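Local coordinates for putative alpha-L-fucosidase (PDB 3EYP), which probably hydrolyses alpha-L-fucosides as a family 29 glycoside hydrolase, with a TIM-barrel domain followed by an F5/8 type C domain, at residues L54-R57 / Q58-Q61; D350-K353 / N354-F357; D171-T175 / P176-H180; Y235-G238 / L239-M243. All coordinates share one frame; numbering follows the deposited sequence.

Contact 1: residues L54-R57 / Q58-Q61; sequences LDCR and QWMQ
The sulfur of C56 rests over one face of the W59 indole: SG lies 3.8 Å from the centroid of the six-membered ring and only 8° off its normal, a Cys sulfur-aromatic contact. The backbone of the same residue covers the five-membered ring, C56 CA standing 3.9 Å from its centroid as a CH-pi contact. C56 thus spans both rings at once, its SG turned beside its own backbone N (chi1 -69°). L54 adds a methyl group from an oblique direction, CD1 meeting W59 CZ2 at 3.6 Å. The first turn of helix 56-65 spaces C56 and W59 three residues apart, and L54 reaches in from the loop before it. D55 is its N-cap, and D55 OD1 accepts from R57 N at 2.9 Å, the donor standing 45° out of the carboxylate plane. Further along, M60 N donates to C56 O and Q61 N to R57 O, as i to i+4 helical bonds. The polar ends are held further out: W59 NE1 donates to G302 O, Q58 NE2 to I304 O, and R57 NH1 forms a salt bridge with E115 on helix 105-116. F26, on a barrel strand, meets the indole with its ring. The contact therefore joins a polarisable sulfur and C-H groups to a buried pi face, and adds a carboxylate that would be expected to favour the positive end of the helix dipole.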
loop_
_atom_site.group_PDB
_atom_site.type_symbol
_atom_site.label_atom_id
_atom_site.label_comp_id
_atom_site.label_asym_id
_atom_site.label_seq_id
_atom_site.Cartn_x
_atom_site.Cartn_y
_atom_site.Cartn_z
ATOM N N LEU A 54 24.860 11.602 -3.537
ATOM C CA LEU A 54 23.388 11.512 -3.621
ATOM C C LEU A 54 22.938 11.437 -5.069
ATOM O O LEU A 54 23.383 12.194 -5.951
ATOM C CB LEU A 54 22.711 12.701 -2.926
ATOM C CG LEU A 54 21.200 12.821 -3.133
ATOM C CD1 LEU A 54 20.499 11.882 -2.090
ATOM C CD2 LEU A 54 20.631 14.240 -3.009
ATOM N N ASP A 55 22.070 10.476 -5.315
ATOM C CA ASP A 55 21.525 10.260 -6.667
ATOM C C ASP A 55 20.170 9.606 -6.616
ATOM O O ASP A 55 20.031 8.390 -6.474
ATOM C CB ASP A 55 22.444 9.375 -7.510
ATOM C CG ASP A 55 22.049 9.341 -8.961
ATOM O OD1 ASP A 55 21.009 9.898 -9.340
ATOM O OD2 ASP A 55 22.802 8.748 -9.742
ATOM N N CYS A 56 19.197 10.461 -6.664
ATOM C CA CYS A 56 17.754 10.025 -6.657
ATOM C C CYS A 56 17.403 9.165 -7.883
ATOM O O CYS A 56 16.400 8.438 -7.896
ATOM C CB CYS A 56 16.831 11.203 -6.548
ATOM S SG CYS A 56 16.916 12.032 -4.915
ATOM N N ARG A 57 18.248 9.243 -8.911
ATOM C CA ARG A 57 18.045 8.422 -10.120
ATOM C C ARG A 57 18.326 6.967 -9.764
ATOM O O ARG A 57 17.612 6.034 -10.196
ATOM C CB ARG A 57 18.921 8.896 -11.303
ATOM C CG ARG A 57 18.585 10.367 -11.799
ATOM C CD ARG A 57 19.513 10.794 -12.944
ATOM N NE ARG A 57 19.056 10.207 -14.187
ATOM C CZ ARG A 57 19.608 9.166 -14.821
ATOM N NH1 ARG A 57 19.051 8.729 -15.931
ATOM N NH2 ARG A 57 20.726 8.582 -14.391
ATOM N N GLN A 58 19.323 6.803 -8.919
ATOM C CA GLN A 58 19.722 5.476 -8.424
ATOM C C GLN A 58 18.524 4.850 -7.669
ATOM O O GLN A 58 18.238 3.664 -7.777
ATOM C CB GLN A 58 20.951 5.520 -7.548
ATOM C CG GLN A 58 21.454 4.146 -7.150
ATOM C CD GLN A 58 21.224 3.814 -5.701
ATOM O OE1 GLN A 58 20.585 4.563 -4.987
ATOM N NE2 GLN A 58 21.748 2.687 -5.259
ATOM N N TRP A 59 17.836 5.691 -6.915
ATOM C CA TRP A 59 16.679 5.260 -6.123
ATOM C C TRP A 59 15.631 4.804 -7.100
ATOM O O TRP A 59 14.997 3.803 -6.843
ATOM C CB TRP A 59 16.079 6.345 -5.248
ATOM C CG TRP A 59 16.986 7.073 -4.315
ATOM C CD1 TRP A 59 18.344 6.916 -4.170
ATOM C CD2 TRP A 59 16.611 8.123 -3.461
ATOM N NE1 TRP A 59 18.824 7.769 -3.249
ATOM C CE2 TRP A 59 17.787 8.536 -2.776
ATOM C CE3 TRP A 59 15.388 8.715 -3.144
ATOM C CZ2 TRP A 59 17.789 9.560 -1.821
ATOM C CZ3 TRP A 59 15.377 9.751 -2.195
ATOM C CH2 TRP A 59 16.583 10.148 -1.520
ATOM N N MET A 60 15.448 5.552 -8.198
ATOM C CA MET A 60 14.373 5.235 -9.159
ATOM C C MET A 60 14.699 3.938 -9.890
ATOM O O MET A 60 13.830 3.181 -10.254
ATOM C CB MET A 60 14.110 6.321 -10.194
ATOM C CG MET A 60 13.480 7.660 -9.726
ATOM S SD MET A 60 12.215 7.628 -8.448
ATOM C CE MET A 60 12.986 8.572 -7.165
ATOM N N GLN A 61 15.959 3.674 -10.089
ATOM C CA GLN A 61 16.363 2.407 -10.791
ATOM C C GLN A 61 16.037 1.198 -9.928
ATOM O O GLN A 61 15.571 0.144 -10.390
ATOM C CB GLN A 61 17.846 2.448 -11.152
ATOM C CG GLN A 61 18.166 3.448 -12.235
ATOM C CD GLN A 61 19.577 4.025 -12.154
ATOM O OE1 GLN A 61 20.490 3.398 -11.623
ATOM N NE2 GLN A 61 19.757 5.239 -12.715
#

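Contact 2: residues D350-K353 / N354-F357; sequences DNEK and NTYF
D350 and T355 meet across a loop built on an Asx turn, in the F5/8 type C domain just before strand 357-358. D350 OD1 accepts from E352 N at 2.7 Å with an N-H...O angle of 164°, the hydrogen bond that defines the turn; the donor comes from above the carboxylate, 49° out of its plane. T355 OG1 donates at 2.7 Å to D350 OD2, which receives it on its syn lone pair. One carboxylate therefore holds both the turn and the residue five places on, chi1 of 74° setting CG between the backbone N and the carbonyl carbon. With an alanine here, E352 N and the T355 hydroxyl would probably both lose their acceptor, and the hydroxyl would be free to turn. The remaining contacts are van der Waals in kind. The side chains of E352 and T355 cross at a slant, E352 CB 3.3 Å from T355 OG1, while those of K353 and N354 run alongside each other. T355 O accepts from H449 ND1, and the backbone of F357 pairs with I448 on strand 447-454. In the K353-N354 pair it is the aliphatic chain that touches the amide, K353 CD lying 3.2 Å from N354 ND2.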
loop_
_atom_site.group_PDB
_atom_site.type_symbol
_atom_site.label_atom_id
_atom_site.label_comp_id
_atom_site.label_asym_id
_atom_site.label_seq_id
_atom_site.Cartn_x
_atom_site.Cartn_y
_atom_site.Cartn_z
ATOM N N ASP A 350 -9.783 -14.602 -18.560
ATOM C CA ASP A 350 -9.450 -13.968 -19.827
ATOM C C ASP A 350 -8.377 -12.901 -19.776
ATOM O O ASP A 350 -8.048 -12.283 -20.780
ATOM C CB ASP A 350 -10.698 -13.420 -20.509
ATOM C CG ASP A 350 -11.232 -12.163 -19.851
ATOM O OD1 ASP A 350 -10.550 -11.631 -18.960
ATOM O OD2 ASP A 350 -12.341 -11.712 -20.231
ATOM N N ASN A 351 -7.843 -12.668 -18.606
ATOM C CA ASN A 351 -6.780 -11.666 -18.480
ATOM C C ASN A 351 -7.143 -10.278 -19.002
ATOM O O ASN A 351 -6.267 -9.484 -19.328
ATOM C CB ASN A 351 -5.558 -12.127 -19.254
ATOM C CG ASN A 351 -4.881 -13.313 -18.609
ATOM O OD1 ASN A 351 -4.366 -14.202 -19.295
ATOM N ND2 ASN A 351 -4.888 -13.353 -17.293
ATOM N N GLU A 352 -8.424 -10.006 -19.134
ATOM C CA GLU A 352 -8.853 -8.648 -19.506
ATOM C C GLU A 352 -9.018 -7.847 -18.233
ATOM O O GLU A 352 -9.453 -8.368 -17.209
ATOM C CB GLU A 352 -10.184 -8.623 -20.242
ATOM C CG GLU A 352 -10.362 -9.665 -21.294
ATOM C CD GLU A 352 -9.906 -9.206 -22.646
ATOM O OE1 GLU A 352 -9.396 -8.063 -22.760
ATOM O OE2 GLU A 352 -10.052 -10.002 -23.607
ATOM N N LYS A 353 -8.699 -6.568 -18.312
ATOM C CA LYS A 353 -8.773 -5.689 -17.124
ATOM C C LYS A 353 -10.232 -5.504 -16.689
ATOM O O LYS A 353 -10.595 -5.684 -15.506
ATOM C CB LYS A 353 -8.081 -4.337 -17.393
ATOM C CG LYS A 353 -8.324 -3.293 -16.346
ATOM C CD LYS A 353 -8.361 -1.861 -16.940
ATOM C CE LYS A 353 -7.176 -1.560 -17.841
ATOM N NZ LYS A 353 -7.053 -0.073 -18.069
ATOM N N ASN A 354 -11.071 -5.226 -17.675
ATOM C CA ASN A 354 -12.435 -4.710 -17.431
ATOM C C ASN A 354 -13.584 -5.720 -17.360
ATOM O O ASN A 354 -14.674 -5.394 -16.912
ATOM C CB ASN A 354 -12.777 -3.688 -18.495
ATOM C CG ASN A 354 -11.867 -2.465 -18.440
ATOM O OD1 ASN A 354 -11.407 -1.976 -19.496
ATOM N ND2 ASN A 354 -11.580 -1.972 -17.216
ATOM N N THR A 355 -13.353 -6.935 -17.822
ATOM C CA THR A 355 -14.418 -7.957 -17.803
ATOM C C THR A 355 -14.486 -8.682 -16.462
ATOM O O THR A 355 -13.530 -8.726 -15.694
ATOM C CB THR A 355 -14.213 -8.986 -18.878
ATOM O OG1 THR A 355 -12.937 -9.587 -18.692
ATOM C CG2 THR A 355 -14.250 -8.309 -20.253
ATOM N N TYR A 356 -15.660 -9.232 -16.211
ATOM C CA TYR A 356 -15.888 -10.051 -15.025
ATOM C C TYR A 356 -17.041 -11.005 -15.141
ATOM O O TYR A 356 -17.971 -10.772 -15.894
ATOM C CB TYR A 356 -16.106 -9.126 -13.830
ATOM C CG TYR A 356 -17.133 -8.058 -14.009
ATOM C CD1 TYR A 356 -18.409 -8.228 -13.502
ATOM C CD2 TYR A 356 -16.837 -6.867 -14.639
ATOM C CE1 TYR A 356 -19.345 -7.266 -13.598
ATOM C CE2 TYR A 356 -17.802 -5.872 -14.745
ATOM C CZ TYR A 356 -19.059 -6.113 -14.229
ATOM O OH TYR A 356 -20.057 -5.199 -14.305
ATOM N N PHE A 357 -16.933 -12.094 -14.379
ATOM C CA PHE A 357 -18.076 -12.939 -14.019
ATOM C C PHE A 357 -19.053 -12.215 -13.089
ATOM O O PHE A 357 -18.648 -11.522 -12.157
ATOM C CB PHE A 357 -17.614 -14.229 -13.346
ATOM C CG PHE A 357 -18.734 -15.005 -12.715
ATOM C CD1 PHE A 357 -19.776 -15.508 -13.500
ATOM C CD2 PHE A 357 -18.794 -15.167 -11.331
ATOM C CE1 PHE A 357 -20.807 -16.183 -12.914
ATOM C CE2 PHE A 357 -19.812 -15.813 -10.747
ATOM C CZ PHE A 357 -20.835 -16.336 -11.526
#

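Contact 3: residues D171-T175 / P176-H180; sequences DELTT and PVYRH
The side chains of L173 and Y178 cross at about a right angle, L173 CB 3.6 Å from Y178 CE2, and L173 CD1 also reaches the phenol oxygen. The polar atoms around this packing are supplied from several directions. Y178 OH is linked to a water at 3.1 Å, and the same water donates a weak bond to L173 O, so the tyrosine is bridged to the backbone of the residue it packs on; L173 O also accepts from N199 ND2. At the N-cap, T174 O receives two weak bonds, one from V177 N (3.1 Å, bent to 121°) and a straighter one from Y178 N (3.3 Å, 167°). T175 O takes a firmer bond from R179 N at 2.9 Å, in the carbonyl plane. P176 has no N-H to give, which suits a first turn, where amides lack helical acceptors. The hydroxyl of T174 lies against carbon: chi1 of 62° sets OG1 between the backbone N and the carbonyl carbon, 3.3 Å from V177 CG2, whereas T175 OG1 has a hydrogen bond with N199 O. A leucine in place of Y178 would probably leave the bridging water without its phenol partner and open a gap beside L173 and the rings of W165 and W181. Here the loop after strand 162-164 turns into helix 175-188, with T174 at the N-cap position and proline in the first turn, within the beta-alpha succession of a TIM barrel.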
loop_
_atom_site.group_PDB
_atom_site.type_symbol
_atom_site.label_atom_id
_atom_site.label_comp_id
_atom_site.label_asym_id
_atom_site.label_seq_id
_atom_site.Cartn_x
_atom_site.Cartn_y
_atom_site.Cartn_z
ATOM N N ASP A 171 -1.189 13.980 18.740
ATOM C CA ASP A 171 -2.442 13.989 19.515
ATOM C C ASP A 171 -2.956 15.384 19.831
ATOM O O ASP A 171 -4.148 15.581 19.997
ATOM C CB ASP A 171 -2.228 13.158 20.775
ATOM C CG ASP A 171 -1.365 11.935 20.492
ATOM O OD1 ASP A 171 -2.021 10.909 20.149
ATOM O OD2 ASP A 171 -0.041 12.036 20.540
ATOM N N GLU A 172 -2.062 16.360 19.830
ATOM C CA GLU A 172 -2.438 17.749 20.146
ATOM C C GLU A 172 -3.106 18.402 18.943
ATOM O O GLU A 172 -3.768 19.449 19.050
ATOM C CB GLU A 172 -1.226 18.627 20.562
ATOM C CG GLU A 172 -0.387 18.143 21.736
ATOM C CD GLU A 172 0.856 19.062 22.007
ATOM O OE1 GLU A 172 1.019 20.113 21.297
ATOM O OE2 GLU A 172 1.641 18.729 22.938
ATOM N N LEU A 173 -2.893 17.813 17.781
ATOM C CA LEU A 173 -3.395 18.382 16.536
ATOM C C LEU A 173 -4.888 18.036 16.364
ATOM O O LEU A 173 -5.297 16.882 16.411
ATOM C CB LEU A 173 -2.576 17.881 15.352
ATOM C CG LEU A 173 -1.083 18.142 15.497
ATOM C CD1 LEU A 173 -0.357 17.552 14.278
ATOM C CD2 LEU A 173 -0.877 19.642 15.560
ATOM N N THR A 174 -5.685 19.075 16.223
ATOM C CA THR A 174 -7.139 18.942 16.195
ATOM C C THR A 174 -7.681 18.834 14.815
ATOM O O THR A 174 -7.042 19.201 13.846
ATOM C CB THR A 174 -7.829 20.172 16.808
ATOM O OG1 THR A 174 -7.502 21.328 16.050
ATOM C CG2 THR A 174 -7.409 20.378 18.224
ATOM N N THR A 175 -8.948 18.434 14.734
ATOM C CA THR A 175 -9.540 18.197 13.413
ATOM C C THR A 175 -9.523 19.456 12.555
ATOM O O THR A 175 -9.184 19.401 11.371
ATOM C CB THR A 175 -10.963 17.530 13.505
ATOM O OG1 THR A 175 -10.771 16.304 14.143
ATOM C CG2 THR A 175 -11.540 17.152 12.163
ATOM N N PRO A 176 -9.869 20.614 13.141
ATOM C CA PRO A 176 -9.897 21.839 12.331
ATOM C C PRO A 176 -8.528 22.277 11.777
ATOM O O PRO A 176 -8.464 22.906 10.740
ATOM C CB PRO A 176 -10.446 22.891 13.311
ATOM C CG PRO A 176 -11.342 22.076 14.265
ATOM C CD PRO A 176 -10.508 20.806 14.456
ATOM N N VAL A 177 -7.479 21.929 12.480
ATOM C CA VAL A 177 -6.088 22.100 11.981
ATOM C C VAL A 177 -5.840 21.286 10.692
ATOM O O VAL A 177 -5.426 21.809 9.661
ATOM C CB VAL A 177 -5.055 21.659 13.037
ATOM C CG1 VAL A 177 -3.614 21.523 12.436
ATOM C CG2 VAL A 177 -5.049 22.613 14.229
ATOM N N TYR A 178 -6.142 20.005 10.764
ATOM C CA TYR A 178 -6.014 19.133 9.595
ATOM C C TYR A 178 -6.930 19.614 8.450
ATOM O O TYR A 178 -6.601 19.449 7.253
ATOM C CB TYR A 178 -6.311 17.658 9.940
ATOM C CG TYR A 178 -5.276 16.948 10.737
ATOM C CD1 TYR A 178 -4.163 16.374 10.127
ATOM C CD2 TYR A 178 -5.454 16.748 12.122
ATOM C CE1 TYR A 178 -3.216 15.633 10.881
ATOM C CE2 TYR A 178 -4.508 16.106 12.859
ATOM C CZ TYR A 178 -3.392 15.531 12.249
ATOM O OH TYR A 178 -2.492 14.829 13.017
ATOM N N ARG A 179 -8.066 20.239 8.794
ATOM C CA ARG A 179 -8.971 20.767 7.738
ATOM C C ARG A 179 -8.264 21.800 6.877
ATOM O O ARG A 179 -8.311 21.770 5.640
ATOM C CB ARG A 179 -10.231 21.412 8.303
ATOM C CG ARG A 179 -11.308 21.719 7.235
ATOM C CD ARG A 179 -12.591 22.273 7.875
ATOM N NE ARG A 179 -12.420 23.563 8.552
ATOM C CZ ARG A 179 -12.560 23.830 9.857
ATOM N NH1 ARG A 179 -12.397 25.116 10.303
ATOM N NH2 ARG A 179 -12.916 22.899 10.709
ATOM N N HIS A 180 -7.700 22.761 7.585
ATOM C CA HIS A 180 -6.916 23.830 6.983
ATOM C C HIS A 180 -5.903 23.234 6.007
ATOM O O HIS A 180 -5.786 23.656 4.855
ATOM C CB HIS A 180 -6.252 24.684 8.085
ATOM C CG HIS A 180 -5.593 25.930 7.588
ATOM N ND1 HIS A 180 -6.270 26.907 6.881
ATOM C CD2 HIS A 180 -4.325 26.386 7.746
ATOM C CE1 HIS A 180 -5.430 27.893 6.595
ATOM N NE2 HIS A 180 -4.245 27.600 7.108
HETATM O O HOH W 1 -4.189 13.901 15.395
#

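Contact 4: residues Y235-G238 / L239-M243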
loop_
_atom_site.group_PDB
_atom_site.type_symbol
_atom_site.label_atom_id
_atom_site.label_comp_id
_atom_site.label_asym_id
_atom_site.label_seq_id
_atom_site.Cartn_x
_atom_site.Cartn_y
_atom_site.Cartn_z
ATOM N N TYR A 235 -8.432 0.682 18.771
ATOM C CA TYR A 235 -9.183 -0.068 17.706
ATOM C C TYR A 235 -8.268 -0.789 16.729
ATOM O O TYR A 235 -8.312 -0.579 15.517
ATOM C CB TYR A 235 -10.040 0.885 16.855
ATOM C CG TYR A 235 -11.244 1.474 17.547
ATOM C CD1 TYR A 235 -12.511 0.943 17.330
ATOM C CD2 TYR A 235 -11.130 2.554 18.408
ATOM C CE1 TYR A 235 -13.630 1.466 17.952
ATOM C CE2 TYR A 235 -12.256 3.099 19.023
ATOM C CZ TYR A 235 -13.506 2.536 18.763
ATOM O OH TYR A 235 -14.639 3.042 19.344
ATOM N N TYR A 236 -7.423 -1.621 17.260
ATOM C CA TYR A 236 -6.512 -2.438 16.428
ATOM C C TYR A 236 -7.307 -3.183 15.389
ATOM O O TYR A 236 -6.997 -3.157 14.209
ATOM C CB TYR A 236 -5.697 -3.465 17.257
ATOM C CG TYR A 236 -4.761 -4.300 16.406
ATOM C CD1 TYR A 236 -3.589 -3.756 15.882
ATOM C CD2 TYR A 236 -5.040 -5.599 16.099
ATOM C CE1 TYR A 236 -2.743 -4.496 15.081
ATOM C CE2 TYR A 236 -4.179 -6.350 15.302
ATOM C CZ TYR A 236 -3.033 -5.787 14.808
ATOM O OH TYR A 236 -2.168 -6.510 14.032
ATOM N N LYS A 237 -8.352 -3.866 15.840
ATOM C CA LYS A 237 -9.091 -4.727 14.923
ATOM C C LYS A 237 -9.786 -3.909 13.860
ATOM O O LYS A 237 -9.743 -4.210 12.688
ATOM C CB LYS A 237 -10.097 -5.580 15.657
ATOM C CG LYS A 237 -10.886 -6.452 14.736
ATOM C CD LYS A 237 -12.088 -7.042 15.482
ATOM C CE LYS A 237 -11.861 -8.443 15.917
ATOM N NZ LYS A 237 -13.226 -9.031 16.319
ATOM N N GLY A 238 -10.389 -2.829 14.296
ATOM C CA GLY A 238 -11.063 -1.890 13.404
ATOM C C GLY A 238 -10.159 -1.352 12.309
ATOM O O GLY A 238 -10.599 -1.029 11.203
ATOM N N LEU A 239 -8.875 -1.238 12.633
ATOM C CA LEU A 239 -7.922 -0.742 11.659
ATOM C C LEU A 239 -7.378 -1.872 10.836
ATOM O O LEU A 239 -7.229 -1.764 9.636
ATOM C CB LEU A 239 -6.789 0.040 12.337
ATOM C CG LEU A 239 -7.093 1.408 12.977
ATOM C CD1 LEU A 239 -5.838 2.017 13.581
ATOM C CD2 LEU A 239 -7.665 2.350 11.943
ATOM N N ASN A 240 -7.012 -2.945 11.503
ATOM C CA ASN A 240 -6.296 -4.048 10.865
ATOM C C ASN A 240 -7.243 -4.900 9.954
ATOM O O ASN A 240 -6.860 -5.354 8.901
ATOM C CB ASN A 240 -5.621 -4.931 11.930
ATOM C CG ASN A 240 -4.733 -5.989 11.364
ATOM O OD1 ASN A 240 -5.067 -7.187 11.456
ATOM N ND2 ASN A 240 -3.534 -5.582 10.806
ATOM N N GLU A 241 -8.452 -5.129 10.441
ATOM C CA GLU A 241 -9.491 -5.927 9.727
ATOM C C GLU A 241 -10.535 -5.102 9.031
ATOM O O GLU A 241 -11.188 -5.539 8.087
ATOM C CB GLU A 241 -10.157 -6.923 10.678
ATOM C CG GLU A 241 -9.128 -7.985 11.122
ATOM C CD GLU A 241 -9.643 -9.106 12.016
ATOM O OE1 GLU A 241 -10.875 -9.265 12.115
ATOM O OE2 GLU A 241 -8.784 -9.814 12.616
ATOM N N GLY A 242 -10.765 -3.934 9.587
ATOM C CA GLY A 242 -11.779 -3.072 9.128
ATOM C C GLY A 242 -13.097 -3.687 9.592
ATOM O O GLY A 242 -13.106 -4.551 10.444
ATOM N N MET A 243 -14.178 -3.175 9.045
ATOM C CA MET A 243 -15.534 -3.681 9.362
ATOM C C MET A 243 -16.413 -3.743 8.106
ATOM O O MET A 243 -16.493 -2.780 7.321
ATOM C CB MET A 243 -16.226 -2.778 10.422
ATOM C CG MET A 243 -15.399 -2.363 11.685
ATOM S SD MET A 243 -16.146 -1.046 12.661
ATOM C CE MET A 243 -14.654 -0.422 13.490
#
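The Y236 ring lies alongside the side chain of N240, one turn on, with N240 CB over one face at 4.1 Å from the ring centroid, a CH-pi contact. Ring and amide planes are only 14° apart, so the amide follows the ring nearly flat. Both side chains leave the helix the same way, each with CG anti to its own N. Their polar ends are engaged elsewhere: Y236 OH bonds with N211 ND2, and N240 ND2 donates to M209 O and E215 O. A second pair, K237 and E241, crosses obliquely, K237 CG 3.8 Å from E241 OE1, while the charged ends stay apart, K237 NZ lying 4.8 Å from E241 OE1. The helical bonds run from L239 N to Y235 O and from N240 N to Y236 O, the latter 2.7 Å long. At the C-terminal end K237 O accepts twice, from E241 N at 2.7 Å and from G242 N at 3.3 Å. G242 leaves the helix with phi 74°, a value that favours glycine, and its CA makes a C-H...O contact with G238 O. M243 then folds back so that CE touches G238 CA at 3.9 Å. In the fold, L239 and Y235 pack on helix 226-230, while G238 O and M243 O accept from T224 and T223 on short strand 223-224.

All four contacts are local, each closing a turn between adjoining residues, and in sequence they follow one another in series without nesting or crossing. From the N terminus, contact 1 opens helix 56-65, which leads to barrel strand 70-76. Contact 3 joins the loop after strand 162-164 to helix 175-188, and contact 4 spans short helix 236-240 and its exit, before strand 253-257. These three belong to the TIM-barrel domain; contact 2 comes last, in the separate F5/8 type C domain, shaping the loop before strand 357-358. Contacts 3 and 4 are the nearest pair, their centres about 23 Å apart, whereas contacts 1 and 4 lie on opposite sides of the chain's centre.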